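Local coordinates for protein type III Pentaketide Synthase (Neurospora crassa, PDB 3EUO) that probably acts as a type III polyketide synthase of the chalcone and stilbene synthase family, an acyltransferase that builds pentaketide products, at residues A[52-57]-A[174-179]; A[68-73]-A[248-253]. All coordinates share one frame; numbering follows the deposited sequence.

How the interactions relate
Both contacts are buried, but interaction 1 lies deeper, its centre about 14 Å from the centre of the chain, against about 20 Å for interaction 2. Interaction 1 joins the turn after strand 51-53 to the end of strand 168-175 of the large sheet, and its polar side depends on a carboxylate, that of Asp203. Interaction 2 sets the start of helix 70-96 on a two-stranded hairpin beside the second subunit, using methyl packing and a bridging water. The same helix covers interaction 1 through Val76 and Phe77, and the contacts meet where Thr179 OG1 lies 3.4 Å from Leu73 CD2.

Interaction 1 (A[52-57]-A[174-179]); sequences SSIGNP and LEVSTT
Ser53 and Thr178 bring their hydroxyl ends together at the polar side of this contact, with OG of Ser53 2.8 Å from OG1 of Thr178. The methyl of Thr178 reaches the backbone just before, its CG2 lying 3.7 Å from the carbonyl oxygen of Ser52. On the apolar side Ile54 points at the partner segment and offers its whole ethyl arm. The tip, CD1, packs 3.7 Å from CG2 of Thr179, while CG1 sits 4.1 Å from CG1 of Val176; Ile54 crosses both of these side chains at about a right angle. This reach depends on a chi1 of 59°, which holds CG1 of Ile54 between its own backbone N and carbonyl carbon, with CG2 left to brush the same Val176 methyl at 4.2 Å. Ser53 OG also donates to the carbonyl oxygen of Gly55 across 2.9 Å, tilted 22° from the carbonyl plane, a bond within the turn that follows strand 51-53. In the thiolase-type fold of this family, strand 168-175 belongs to the large mixed sheet, and the contact joins its C-terminal exit, where a 3-10 segment begins at Thr178, to the small antiparallel two-stranded sheet of 15-17 and 51-53. Asp203 joins the two sides: its OD2 is hydrogen-bonded to both Thr178 OG1 and Ile54 N, and its OD1 to Ser177 N. Helix 70-96 covers the apolar half, with Val76 against Ile54 and Phe77 against Val176. Farther back, at the end of the strand before Val176, the buried carboxylate of Glu175 is hydrogen-bonded by Thr110, Cys111, Thr112 and Ser332.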
ATOM      1  N   SER A  52      10.402  22.642  -4.537  1.00 14.86           N
ATOM      2  CA  SER A  52       9.438  22.924  -3.484  1.00 15.13           C
ATOM      3  C   SER A  52       9.789  22.121  -2.236  1.00 15.07           C
ATOM      4  O   SER A  52      10.136  20.948  -2.339  1.00 15.31           O
ATOM      5  CB  SER A  52       8.036  22.572  -3.967  1.00 15.60           C
ATOM      6  OG  SER A  52       7.606  23.515  -4.948  1.00 17.86           O
ATOM      7  N   SER A  53       9.702  22.762  -1.071  1.00 14.85           N
ATOM      8  CA  SER A  53      10.076  22.123   0.196  1.00 14.51           C
ATOM      9  C   SER A  53       9.230  22.578   1.377  1.00 14.47           C
ATOM     10  O   SER A  53       8.805  23.739   1.452  1.00 13.94           O
ATOM     11  CB  SER A  53      11.553  22.378   0.499  1.00 14.57           C
ATOM     12  OG  SER A  53      11.956  21.765   1.710  1.00 15.32           O
ATOM     13  N   ILE A  54       9.002  21.652   2.305  1.00 14.64           N
ATOM     14  CA  ILE A  54       8.335  21.962   3.572  1.00 14.69           C
ATOM     15  C   ILE A  54       9.145  22.932   4.438  1.00 15.05           C
ATOM     16  O   ILE A  54       8.605  23.540   5.363  1.00 14.77           O
ATOM     17  CB  ILE A  54       8.014  20.690   4.397  1.00 15.01           C
ATOM     18  CG1 ILE A  54       9.289  19.900   4.724  1.00 15.13           C
ATOM     19  CG2 ILE A  54       6.982  19.832   3.686  1.00 13.55           C
ATOM     20  CD1 ILE A  54       9.904  20.241   6.080  1.00 17.55           C
ATOM     21  N   GLY A  55      10.434  23.065   4.143  1.00 15.83           N
ATOM     22  CA  GLY A  55      11.299  23.945   4.932  1.00 16.76           C
ATOM     23  C   GLY A  55      12.404  24.621   4.142  1.00 17.46           C
ATOM     24  O   GLY A  55      12.610  24.353   2.956  1.00 17.37           O
ATOM     25  N   ASN A  56      13.113  25.524   4.811  1.00 18.31           N
ATOM     26  CA  ASN A  56      14.319  26.099   4.249  1.00 18.68           C
ATOM     27  C   ASN A  56      15.539  25.447   4.911  1.00 18.74           C
ATOM     28  O   ASN A  56      15.380  24.667   5.851  1.00 18.63           O
ATOM     29  CB  ASN A  56      14.308  27.631   4.387  1.00 19.28           C
ATOM     30  CG  ASN A  56      14.324  28.100   5.827  1.00 19.77           C
ATOM     31  OD1 ASN A  56      14.838  27.420   6.718  1.00 20.00           O
ATOM     32  ND2 ASN A  56      13.764  29.285   6.063  1.00 21.28           N
ATOM     33  N   PRO A  57      16.758  25.741   4.421  1.00 18.91           N
ATOM     34  CA  PRO A  57      17.948  25.112   5.010  1.00 19.35           C
ATOM     35  C   PRO A  57      18.171  25.318   6.525  1.00 19.50           C
ATOM     36  O   PRO A  57      19.075  24.708   7.086  1.00 19.89           O
ATOM     37  CB  PRO A  57      19.096  25.722   4.199  1.00 19.42           C
ATOM     38  CG  PRO A  57      18.470  26.084   2.889  1.00 19.30           C
ATOM     39  CD  PRO A  57      17.121  26.611   3.286  1.00 18.95           C
ATOM     40  N   LEU A 174       1.095  12.091  -1.827  1.00 11.01           N
ATOM     41  CA  LEU A 174       1.833  13.016  -0.979  1.00 10.80           C
ATOM     42  C   LEU A 174       3.259  12.516  -0.829  1.00 10.95           C
ATOM     43  O   LEU A 174       3.485  11.355  -0.474  1.00 10.65           O
ATOM     44  CB  LEU A 174       1.146  13.146   0.388  1.00 10.62           C
ATOM     45  CG  LEU A 174       1.912  13.793   1.551  1.00 10.79           C
ATOM     46  CD1 LEU A 174       2.234  15.271   1.288  1.00 11.48           C
ATOM     47  CD2 LEU A 174       1.119  13.644   2.842  1.00 10.76           C
ATOM     48  N   GLU A 175       4.222  13.397  -1.090  1.00 11.13           N
ATOM     49  CA  GLU A 175       5.630  13.048  -0.916  1.00 11.23           C
ATOM     50  C   GLU A 175       6.354  14.180  -0.213  1.00 11.28           C
ATOM     51  O   GLU A 175       6.170  15.347  -0.557  1.00 11.13           O
ATOM     52  CB  GLU A 175       6.317  12.736  -2.255  1.00 11.15           C
ATOM     53  CG  GLU A 175       5.639  11.644  -3.097  1.00 12.52           C
ATOM     54  CD  GLU A 175       5.815  10.225  -2.561  1.00 13.71           C
ATOM     55  OE1 GLU A 175       6.408  10.017  -1.475  1.00 12.37           O
ATOM     56  OE2 GLU A 175       5.341   9.293  -3.248  1.00 12.50           O
ATOM     57  N   VAL A 176       7.119  13.821   0.810  1.00 11.10           N
ATOM     58  CA  VAL A 176       8.031  14.752   1.477  1.00 11.59           C
ATOM     59  C   VAL A 176       9.420  14.123   1.400  1.00 11.82           C
ATOM     60  O   VAL A 176       9.771  13.251   2.202  1.00 12.47           O
ATOM     61  CB  VAL A 176       7.636  15.020   2.949  1.00 11.50           C
ATOM     62  CG1 VAL A 176       8.624  15.998   3.604  1.00 12.73           C
ATOM     63  CG2 VAL A 176       6.205  15.571   3.038  1.00 11.77           C
ATOM     64  N   SER A 177      10.197  14.553   0.413  1.00 12.09           N
ATOM     65  CA  SER A 177      11.509  13.977   0.154  1.00 12.73           C
ATOM     66  C   SER A 177      12.658  14.851   0.657  1.00 12.75           C
ATOM     67  O   SER A 177      13.748  14.345   0.932  1.00 12.94           O
ATOM     68  CB  SER A 177      11.684  13.760  -1.346  1.00 13.30           C
ATOM     69  OG  SER A 177      11.632  15.002  -2.024  1.00 13.88           O
ATOM     70  N   THR A 178      12.426  16.159   0.757  1.00 12.89           N
ATOM     71  CA  THR A 178      13.531  17.100   1.026  1.00 13.50           C
ATOM     72  C   THR A 178      14.142  16.939   2.408  1.00 13.81           C
ATOM     73  O   THR A 178      15.304  17.299   2.622  1.00 14.21           O
ATOM     74  CB  THR A 178      13.133  18.583   0.833  1.00 13.62           C
ATOM     75  OG1 THR A 178      12.093  18.923   1.754  1.00 13.97           O
ATOM     76  CG2 THR A 178      12.690  18.847  -0.602  1.00 13.58           C
ATOM     77  N   THR A 179      13.364  16.379   3.331  1.00 13.78           N
ATOM     78  CA  THR A 179      13.811  16.161   4.706  1.00 13.62           C
ATOM     79  C   THR A 179      14.867  15.058   4.798  1.00 13.29           C
ATOM     80  O   THR A 179      15.487  14.873   5.845  1.00 13.62           O
ATOM     81  CB  THR A 179      12.624  15.821   5.625  1.00 13.59           C
ATOM     82  OG1 THR A 179      11.850  14.758   5.041  1.00 13.64           O
ATOM     83  CG2 THR A 179      11.728  17.051   5.816  1.00 13.81           C
TER

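Interaction 2 (A[68-73]-A[248-253]); sequences PTVKEL and MGWKVV
Val70 and Leu73, on the first turn of helix 70-96, rest on the beginning of strand 249-254, the second strand of an antiparallel beta-hairpin with 241-246. The packing is mostly apolar. CG2 of Val70, turned away from its own backbone N, meets the six-membered ring of Trp250 obliquely, 3.9 Å from CH2, while Val70 CB lies 3.7 Å from Gly249 N. The indole is held at its other end by Ser114 OG of the second subunit, hydrogen-bonded to Trp250 NE1, and Phe243 of the same chain meets its ring. Thr69, Val70 and Lys71 pack on Pro247, Asp246 and Val245 of the second subunit, placing the helix start at the dimer interface. Leu73 extends CD1 over Gly249, 3.5 Å from CA, and to 3.3 Å from the carbonyl oxygen of Met248. At the phi of 118° and psi of -122° of Gly249, a side chain would be jammed against that oxygen and Leu73 CD1.

Thr69, the N-cap residue, forms a capping box with Glu72: Thr69 OG1 accepts from Glu72 N, and Glu72 OE1 from Thr69 N across 2.8 Å. Lys71 N donates weakly to Thr69 OG1, and Lys64 forms a salt bridge to Glu72 OE1. Between the segments, a single water donates to Pro68 O at 2.6 Å and to Met248 O at 2.7 Å.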
ATOM      1  N   PRO A  68      18.031  13.067  10.691  1.00 14.88           N
ATOM      2  CA  PRO A  68      16.855  12.630  11.448  1.00 14.62           C
ATOM      3  C   PRO A  68      16.624  11.138  11.241  1.00 14.21           C
ATOM      4  O   PRO A  68      16.866  10.627  10.145  1.00 14.56           O
ATOM      5  CB  PRO A  68      15.708  13.428  10.816  1.00 14.31           C
ATOM      6  CG  PRO A  68      16.217  13.839   9.456  1.00 14.67           C
ATOM      7  CD  PRO A  68      17.687  14.063   9.657  1.00 14.91           C
ATOM      8  N   THR A  69      16.191  10.445  12.286  1.00 13.88           N
ATOM      9  CA  THR A  69      15.817   9.038  12.142  1.00 13.53           C
ATOM     10  C   THR A  69      14.501   8.943  11.388  1.00 13.07           C
ATOM     11  O   THR A  69      13.801   9.954  11.206  1.00 12.68           O
ATOM     12  CB  THR A  69      15.660   8.324  13.507  1.00 13.52           C
ATOM     13  OG1 THR A  69      14.427   8.728  14.121  1.00 13.06           O
ATOM     14  CG2 THR A  69      16.843   8.654  14.427  1.00 14.06           C
ATOM     15  N   VAL A  70      14.157   7.725  10.967  1.00 12.88           N
ATOM     16  CA  VAL A  70      12.930   7.505  10.219  1.00 13.29           C
ATOM     17  C   VAL A  70      11.697   7.874  11.064  1.00 13.56           C
ATOM     18  O   VAL A  70      10.695   8.332  10.525  1.00 13.36           O
ATOM     19  CB  VAL A  70      12.875   6.063   9.630  1.00 13.00           C
ATOM     20  CG1 VAL A  70      12.892   5.006  10.733  1.00 12.84           C
ATOM     21  CG2 VAL A  70      11.684   5.888   8.679  1.00 13.38           C
ATOM     22  N   LYS A  71      11.799   7.717  12.387  1.00 13.78           N
ATOM     23  CA  LYS A  71      10.735   8.152  13.303  1.00 15.12           C
ATOM     24  C   LYS A  71      10.581   9.674  13.297  1.00 14.57           C
ATOM     25  O   LYS A  71       9.462  10.202  13.317  1.00 14.35           O
ATOM     26  CB  LYS A  71      11.020   7.663  14.727  1.00 14.63           C
ATOM     27  CG  LYS A  71       9.975   8.089  15.768  1.00 16.60           C
ATOM     28  CD  LYS A  71      10.316   7.546  17.147  1.00 17.60           C
ATOM     29  CE  LYS A  71       9.208   7.831  18.157  1.00 22.82           C
ATOM     30  NZ  LYS A  71       7.970   7.003  17.894  1.00 26.74           N
ATOM     31  N   GLU A  72      11.713  10.372  13.296  1.00 14.71           N
ATOM     32  CA  GLU A  72      11.721  11.822  13.303  1.00 15.18           C
ATOM     33  C   GLU A  72      11.201  12.369  11.971  1.00 14.67           C
ATOM     34  O   GLU A  72      10.468  13.360  11.940  1.00 14.39           O
ATOM     35  CB  GLU A  72      13.115  12.347  13.657  1.00 15.08           C
ATOM     36  CG  GLU A  72      13.465  12.115  15.141  1.00 16.12           C
ATOM     37  CD  GLU A  72      14.957  12.177  15.457  1.00 16.91           C
ATOM     38  OE1 GLU A  72      15.808  12.040  14.548  1.00 17.51           O
ATOM     39  OE2 GLU A  72      15.284  12.340  16.653  1.00 19.68           O
ATOM     40  N   LEU A  73      11.551  11.686  10.884  1.00 14.58           N
ATOM     41  CA  LEU A  73      10.997  11.995   9.566  1.00 14.06           C
ATOM     42  C   LEU A  73       9.488  11.848   9.565  1.00 14.19           C
ATOM     43  O   LEU A  73       8.773  12.710   9.043  1.00 13.96           O
ATOM     44  CB  LEU A  73      11.622  11.100   8.487  1.00 13.75           C
ATOM     45  CG  LEU A  73      13.088  11.381   8.145  1.00 13.64           C
ATOM     46  CD1 LEU A  73      13.645  10.278   7.265  1.00 13.17           C
ATOM     47  CD2 LEU A  73      13.244  12.744   7.464  1.00 13.27           C
ATOM     48  N   MET A 248      17.689   5.875   8.734  1.00 13.91           N
ATOM     49  CA  MET A 248      17.661   7.297   8.378  1.00 14.17           C
ATOM     50  C   MET A 248      16.549   7.678   7.412  1.00 14.58           C
ATOM     51  O   MET A 248      16.588   8.776   6.844  1.00 14.48           O
ATOM     52  CB  MET A 248      18.969   7.707   7.703  1.00 14.98           C
ATOM     53  CG  MET A 248      20.171   7.587   8.529  1.00 15.89           C
ATOM     54  SD  MET A 248      21.581   8.385   7.725  1.00 12.22           S
ATOM     55  CE  MET A 248      22.593   8.300   9.190  1.00 17.71           C
ATOM     56  N   GLY A 249      15.593   6.774   7.190  1.00 14.41           N
ATOM     57  CA  GLY A 249      14.521   7.006   6.219  1.00 14.19           C
ATOM     58  C   GLY A 249      14.560   5.989   5.095  1.00 13.75           C
ATOM     59  O   GLY A 249      14.463   4.785   5.340  1.00 13.86           O
ATOM     60  N   TRP A 250      14.690   6.481   3.862  1.00 13.43           N
ATOM     61  CA  TRP A 250      14.865   5.631   2.692  1.00 13.14           C
ATOM     62  C   TRP A 250      16.025   6.137   1.848  1.00 13.02           C
ATOM     63  O   TRP A 250      16.148   7.345   1.603  1.00 13.07           O
ATOM     64  CB  TRP A 250      13.585   5.567   1.843  1.00 12.95           C
ATOM     65  CG  TRP A 250      12.442   4.870   2.516  1.00 12.07           C
ATOM     66  CD1 TRP A 250      12.024   3.582   2.305  1.00 11.97           C
ATOM     67  CD2 TRP A 250      11.565   5.418   3.515  1.00 12.12           C
ATOM     68  NE1 TRP A 250      10.944   3.300   3.109  1.00 12.55           N
ATOM     69  CE2 TRP A 250      10.645   4.406   3.862  1.00 12.58           C
ATOM     70  CE3 TRP A 250      11.464   6.670   4.142  1.00 12.73           C
ATOM     71  CZ2 TRP A 250       9.635   4.602   4.820  1.00 13.19           C
ATOM     72  CZ3 TRP A 250      10.470   6.863   5.105  1.00 12.77           C
ATOM     73  CH2 TRP A 250       9.566   5.830   5.428  1.00 12.55           C
ATOM     74  N   LYS A 251      16.877   5.205   1.416  1.00 13.09           N
ATOM     75  CA  LYS A 251      18.024   5.522   0.566  1.00 13.12           C
ATOM     76  C   LYS A 251      17.699   5.285  -0.901  1.00 13.47           C
ATOM     77  O   LYS A 251      17.253   4.197  -1.282  1.00 12.98           O
ATOM     78  CB  LYS A 251      19.238   4.674   0.953  1.00 13.22           C
ATOM     79  CG  LYS A 251      19.698   4.824   2.405  1.00 12.70           C
ATOM     80  CD  LYS A 251      20.525   6.087   2.621  1.00 14.61           C
ATOM     81  CE  LYS A 251      21.160   6.067   3.993  1.00 15.05           C
ATOM     82  NZ  LYS A 251      21.813   7.370   4.333  1.00 15.13           N
ATOM     83  N   VAL A 252      17.931   6.306  -1.720  1.00 13.85           N
ATOM     84  CA  VAL A 252      17.695   6.224  -3.162  1.00 14.86           C
ATOM     85  C   VAL A 252      18.624   5.198  -3.819  1.00 15.31           C
ATOM     86  O   VAL A 252      19.811   5.157  -3.518  1.00 15.28           O
ATOM     87  CB  VAL A 252      17.908   7.597  -3.832  1.00 15.32           C
ATOM     88  CG1 VAL A 252      17.836   7.479  -5.346  1.00 15.12           C
ATOM     89  CG2 VAL A 252      16.871   8.601  -3.336  1.00 15.50           C
ATOM     90  N   VAL A 253      18.063   4.357  -4.688  1.00 15.37           N
ATOM     91  CA  VAL A 253      18.855   3.515  -5.586  1.00 16.27           C
ATOM     92  C   VAL A 253      18.602   4.055  -6.993  1.00 16.98           C
ATOM     93  O   VAL A 253      17.452   4.224  -7.402  1.00 16.45           O
ATOM     94  CB  VAL A 253      18.467   2.007  -5.494  1.00 16.36           C
ATOM     95  CG1 VAL A 253      19.238   1.174  -6.527  1.00 16.06           C
ATOM     96  CG2 VAL A 253      18.730   1.469  -4.088  1.00 16.62           C
TER
HETATM   97  O   HOH W   1      17.440  11.223   7.668  1.00 15.56           O